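Local structure of NAD-dependent dehydrogenase (Rhizobium meliloti, 4Z0P) at residues I210-N222 against V240-L253. The protein probably reduces glyoxylate and hydroxypyruvate with NADPH as the electron donor, as a member of the D-isomer specific 2-hydroxyacid dehydrogenase family. Residues are numbered along the deposited sequence; the frame is centred on the assembly and turned at random.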
loop_
_atom_site.group_PDB
_atom_site.type_symbol
_atom_site.label_atom_id
_atom_site.label_comp_id
_atom_site.label_asym_id
_atom_site.label_seq_id
_atom_site.Cartn_x
_atom_site.Cartn_y
_atom_site.Cartn_z
ATOM N N ILE A 210 2.141 5.470 -26.373
ATOM C CA ILE A 210 0.783 4.977 -26.240
ATOM C C ILE A 210 -0.008 5.764 -25.170
ATOM O O ILE A 210 -1.208 5.988 -25.315
ATOM C CB ILE A 210 0.758 3.438 -25.963
ATOM C CG1 ILE A 210 -0.648 2.850 -26.137
ATOM C CG2 ILE A 210 1.281 3.084 -24.609
ATOM C CD1 ILE A 210 -0.659 1.332 -26.150
ATOM N N PHE A 211 0.675 6.213 -24.133
ATOM C CA PHE A 211 -0.008 6.939 -23.049
ATOM C C PHE A 211 0.047 8.427 -23.391
ATOM O O PHE A 211 1.003 9.127 -23.049
ATOM C CB PHE A 211 0.628 6.663 -21.697
ATOM C CG PHE A 211 0.715 5.188 -21.336
ATOM C CD1 PHE A 211 -0.432 4.422 -21.173
ATOM C CD2 PHE A 211 1.946 4.591 -21.107
ATOM C CE1 PHE A 211 -0.359 3.079 -20.797
ATOM C CE2 PHE A 211 2.029 3.256 -20.723
ATOM C CZ PHE A 211 0.877 2.490 -20.568
ATOM N N ASN A 212 -0.984 8.883 -24.085
ATOM C CA ASN A 212 -1.071 10.255 -24.609
ATOM C C ASN A 212 -2.429 10.882 -24.263
ATOM O O ASN A 212 -3.273 10.249 -23.619
ATOM C CB ASN A 212 -0.828 10.270 -26.121
ATOM C CG ASN A 212 -1.786 9.389 -26.860
ATOM O OD1 ASN A 212 -2.955 9.310 -26.517
ATOM N ND2 ASN A 212 -1.286 8.680 -27.854
ATOM N N ALA A 213 -2.600 12.155 -24.613
ATOM C CA ALA A 213 -3.782 12.905 -24.199
ATOM C C ALA A 213 -5.076 12.255 -24.670
ATOM O O ALA A 213 -6.048 12.219 -23.919
ATOM C CB ALA A 213 -3.711 14.351 -24.678
ATOM N N ALA A 214 -5.085 11.730 -25.895
ATOM C CA ALA A 214 -6.283 11.044 -26.402
ATOM C C ALA A 214 -6.662 9.848 -25.538
ATOM O O ALA A 214 -7.838 9.614 -25.296
ATOM C CB ALA A 214 -6.107 10.603 -27.843
ATOM N N LEU A 215 -5.664 9.101 -25.083
ATOM C CA LEU A 215 -5.914 7.955 -24.196
ATOM C C LEU A 215 -6.411 8.385 -22.837
ATOM O O LEU A 215 -7.387 7.822 -22.329
ATOM C CB LEU A 215 -4.657 7.095 -24.088
ATOM C CG LEU A 215 -4.823 5.837 -23.217
ATOM C CD1 LEU A 215 -4.068 4.645 -23.768
ATOM C CD2 LEU A 215 -4.392 6.106 -21.797
ATOM N N PHE A 216 -5.771 9.400 -22.234
ATOM C CA PHE A 216 -6.205 9.891 -20.913
ATOM C C PHE A 216 -7.653 10.417 -20.946
ATOM O O PHE A 216 -8.400 10.221 -19.973
ATOM C CB PHE A 216 -5.272 10.986 -20.389
ATOM C CG PHE A 216 -3.808 10.565 -20.271
ATOM C CD1 PHE A 216 -3.449 9.302 -19.789
ATOM C CD2 PHE A 216 -2.798 11.430 -20.658
ATOM C CE1 PHE A 216 -2.117 8.923 -19.691
ATOM C CE2 PHE A 216 -1.463 11.058 -20.566
ATOM C CZ PHE A 216 -1.121 9.801 -20.107
ATOM N N ALA A 217 -8.037 11.045 -22.060
ATOM C CA ALA A 217 -9.412 11.522 -22.271
ATOM C C ALA A 217 -10.485 10.421 -22.338
ATOM O O ALA A 217 -11.664 10.715 -22.176
ATOM C CB ALA A 217 -9.478 12.388 -23.511
ATOM N N LYS A 218 -10.072 9.178 -22.593
ATOM C CA LYS A 218 -10.983 8.039 -22.630
ATOM C C LYS A 218 -11.144 7.333 -21.290
ATOM O O LYS A 218 -12.040 6.507 -21.144
ATOM C CB LYS A 218 -10.547 7.039 -23.702
ATOM C CG LYS A 218 -10.695 7.580 -25.115
ATOM C CD LYS A 218 -10.215 6.514 -26.098
ATOM C CE LYS A 218 -10.270 6.985 -27.546
ATOM N NZ LYS A 218 -8.985 7.603 -27.957
ATOM N N LEU A 219 -10.317 7.678 -20.306
ATOM C CA LEU A 219 -10.437 7.098 -18.961
ATOM C C LEU A 219 -11.718 7.541 -18.282
ATOM O O LEU A 219 -12.302 8.568 -18.627
ATOM C CB LEU A 219 -9.209 7.454 -18.128
ATOM C CG LEU A 219 -7.903 6.801 -18.601
ATOM C CD1 LEU A 219 -6.678 7.374 -17.872
ATOM C CD2 LEU A 219 -7.947 5.296 -18.377
ATOM N N SER A 220 -12.181 6.736 -17.339
ATOM C CA SER A 220 -13.419 7.038 -16.645
ATOM C C SER A 220 -13.376 8.331 -15.844
ATOM O O SER A 220 -12.395 8.611 -15.139
ATOM C CB SER A 220 -13.797 5.899 -15.698
ATOM O OG SER A 220 -15.109 6.146 -15.205
ATOM N N ARG A 221 -14.468 9.090 -15.932
ATOM C CA ARG A 221 -14.710 10.223 -15.009
ATOM C C ARG A 221 -15.811 9.909 -14.018
ATOM O O ARG A 221 -16.233 10.796 -13.291
ATOM C CB ARG A 221 -15.053 11.468 -15.795
ATOM C CG ARG A 221 -14.122 11.591 -17.000
ATOM C CD ARG A 221 -13.899 12.999 -17.445
ATOM N NE ARG A 221 -13.186 13.732 -16.413
ATOM C CZ ARG A 221 -11.862 13.823 -16.269
ATOM N NH1 ARG A 221 -11.415 14.581 -15.279
ATOM N NH2 ARG A 221 -10.986 13.217 -17.096
ATOM N N ASN A 222 -16.250 8.652 -13.986
ATOM C CA ASN A 222 -17.380 8.211 -13.172
ATOM C C ASN A 222 -16.988 7.670 -11.809
ATOM O O ASN A 222 -17.863 7.267 -11.043
ATOM C CB ASN A 222 -18.182 7.148 -13.939
ATOM C CG ASN A 222 -18.835 7.716 -15.182
ATOM O OD1 ASN A 222 -19.309 8.840 -15.165
ATOM N ND2 ASN A 222 -18.835 6.960 -16.269
ATOM N N VAL A 240 3.763 10.184 -23.253
ATOM C CA VAL A 240 4.003 11.509 -23.824
ATOM C C VAL A 240 3.912 12.490 -22.664
ATOM O O VAL A 240 2.810 12.886 -22.252
ATOM C CB VAL A 240 3.003 11.863 -24.949
ATOM C CG1 VAL A 240 3.358 13.191 -25.591
ATOM C CG2 VAL A 240 2.990 10.764 -25.997
ATOM N N GLU A 241 5.066 12.861 -22.119
ATOM C CA GLU A 241 5.085 13.709 -20.924
ATOM C C GLU A 241 4.476 15.084 -21.124
ATOM O O GLU A 241 3.860 15.611 -20.214
ATOM C CB GLU A 241 6.505 13.821 -20.359
ATOM C CG GLU A 241 6.873 12.506 -19.678
ATOM C CD GLU A 241 8.343 12.326 -19.370
ATOM O OE1 GLU A 241 9.110 13.295 -19.414
ATOM O OE2 GLU A 241 8.706 11.183 -19.064
ATOM N N ALA A 242 4.605 15.652 -22.318
ATOM C CA ALA A 242 3.938 16.920 -22.597
ATOM C C ALA A 242 2.421 16.800 -22.353
ATOM O O ALA A 242 1.787 17.731 -21.846
ATOM C CB ALA A 242 4.215 17.376 -24.026
ATOM N N ASP A 243 1.846 15.660 -22.738
ATOM C CA ASP A 243 0.412 15.408 -22.586
ATOM C C ASP A 243 0.038 15.131 -21.138
ATOM O O ASP A 243 -1.003 15.573 -20.675
ATOM C CB ASP A 243 -0.028 14.222 -23.438
ATOM C CG ASP A 243 0.030 14.485 -24.922
ATOM O OD1 ASP A 243 0.390 15.592 -25.373
ATOM O OD2 ASP A 243 -0.358 13.561 -25.672
ATOM N N ILE A 244 0.877 14.394 -20.422
ATOM C CA ILE A 244 0.645 14.150 -18.998
ATOM C C ILE A 244 0.545 15.495 -18.277
ATOM O O ILE A 244 -0.394 15.747 -17.514
ATOM C CB ILE A 244 1.758 13.287 -18.347
ATOM C CG1 ILE A 244 1.778 11.855 -18.923
ATOM C CG2 ILE A 244 1.530 13.200 -16.848
ATOM C CD1 ILE A 244 2.987 11.041 -18.468
ATOM N N LEU A 245 1.515 16.365 -18.537
ATOM C CA LEU A 245 1.534 17.690 -17.897
ATOM C C LEU A 245 0.300 18.541 -18.256
ATOM O O LEU A 245 -0.304 19.150 -17.358
ATOM C CB LEU A 245 2.818 18.437 -18.236
ATOM C CG LEU A 245 4.088 17.852 -17.616
ATOM C CD1 LEU A 245 5.338 18.374 -18.300
ATOM C CD2 LEU A 245 4.127 18.160 -16.134
ATOM N N GLU A 246 -0.052 18.597 -19.545
ATOM C CA GLU A 246 -1.256 19.309 -19.999
ATOM C C GLU A 246 -2.504 18.799 -19.296
ATOM O O GLU A 246 -3.344 19.586 -18.857
ATOM C CB GLU A 246 -1.471 19.135 -21.507
ATOM C CG GLU A 246 -0.594 20.007 -22.372
ATOM C CD GLU A 246 -1.226 20.280 -23.719
ATOM O OE1 GLU A 246 -1.128 21.436 -24.179
ATOM O OE2 GLU A 246 -1.822 19.340 -24.301
ATOM N N CYS A 247 -2.602 17.475 -19.185
ATOM C CA CYS A 247 -3.768 16.853 -18.580
ATOM C C CYS A 247 -3.825 17.025 -17.073
ATOM O O CYS A 247 -4.915 17.135 -16.522
ATOM C CB CYS A 247 -3.842 15.380 -18.937
ATOM S SG CYS A 247 -4.275 15.111 -20.674
ATOM N N LEU A 248 -2.679 17.032 -16.394
ATOM C CA LEU A 248 -2.661 17.376 -14.980
ATOM C C LEU A 248 -3.067 18.826 -14.746
ATOM O O LEU A 248 -3.834 19.143 -13.815
ATOM C CB LEU A 248 -1.273 17.101 -14.376
ATOM C CG LEU A 248 -0.900 15.621 -14.252
ATOM C CD1 LEU A 248 0.605 15.452 -14.087
ATOM C CD2 LEU A 248 -1.666 14.947 -13.105
ATOM N N ASP A 249 -2.548 19.717 -15.590
ATOM C CA ASP A 249 -2.877 21.147 -15.479
ATOM C C ASP A 249 -4.380 21.416 -15.650
ATOM O O ASP A 249 -4.952 22.240 -14.953
ATOM C CB ASP A 249 -2.062 21.959 -16.487
ATOM C CG ASP A 249 -0.617 22.134 -16.073
ATOM O OD1 ASP A 249 -0.235 21.839 -14.922
ATOM O OD2 ASP A 249 0.153 22.578 -16.914
ATOM N N SER A 250 -5.008 20.717 -16.575
ATOM C CA SER A 250 -6.407 20.946 -16.897
ATOM C C SER A 250 -7.350 20.167 -15.994
ATOM O O SER A 250 -8.516 20.495 -15.926
ATOM C CB SER A 250 -6.681 20.544 -18.339
ATOM O OG SER A 250 -6.616 19.142 -18.479
ATOM N N GLY A 251 -6.849 19.121 -15.340
ATOM C CA GLY A 251 -7.666 18.270 -14.504
ATOM C C GLY A 251 -8.182 17.027 -15.202
ATOM O O GLY A 251 -8.874 16.223 -14.561
ATOM N N VAL A 252 -7.837 16.833 -16.473
ATOM C CA VAL A 252 -8.161 15.592 -17.194
ATOM C C VAL A 252 -7.556 14.396 -16.441
ATOM O O VAL A 252 -8.199 13.361 -16.303
ATOM C CB VAL A 252 -7.722 15.623 -18.667
ATOM C CG1 VAL A 252 -7.851 14.245 -19.296
ATOM C CG2 VAL A 252 -8.600 16.610 -19.452
ATOM N N LEU A 253 -6.332 14.563 -15.942
ATOM C CA LEU A 253 -5.765 13.642 -14.964
ATOM C C LEU A 253 -5.789 14.286 -13.594
ATOM O O LEU A 253 -5.381 15.435 -13.435
ATOM C CB LEU A 253 -4.318 13.291 -15.299
ATOM C CG LEU A 253 -4.087 12.376 -16.505
ATOM C CD1 LEU A 253 -2.593 12.244 -16.772
ATOM C CD2 LEU A 253 -4.691 11.002 -16.257
#
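Phe-216 packs its ring against Ile-244 and Cys-247 of helix 241-250 and against Leu-253 just beyond it, a worked example of one aromatic ring filling the seam between two neighbouring segments. The CD1 methyl of Leu-253 sits squarely over one face of the ring, 4.0 Å from its centroid and 11° off the normal, a CH-pi contact. Ile-244 CG1 approaches obliquely, 3.7 Å from Phe-216 CE2, while the sulfur of Cys-247 lies at the ring edge, 4.0 Å from CD2 of Phe-216. With CG anti to its own carbonyl carbon (chi1 -57°), Phe-216 directs the ring into this group. Cutting this side chain back to an alanine would probably open a gap under Leu-253 CD1 and remove the ring edge that Cys-247 SG meets, leaving Ile-244 with Phe-230 but not with this ring.

Hydrogen bonds secure both ends. Val-240 N donates to Phe-211 O at 3.0 Å, and Asp-243 OD2 receives Ala-213 N at 2.9 Å from above its carboxylate plane. Asn-212 OD1 meanwhile caps helix 213-216 by accepting from Leu-215 N. At the far end, the Arg-221 guanidinium spans two successive carbonyls: NH2 reaches a lone pair of Val-252 O at 2.9 Å, with an N-H...O angle of 168°, and NH1 takes Gly-251 O through a more bent bond.

Both segments flank the parallel sheet of the Rossmann-type cofactor domain, where Phe-230 of strand 229-232 meets Phe-216, Ile-244 and Leu-253, and Leu-191 of helix 187-193 touches Leu-215 and Leu-219.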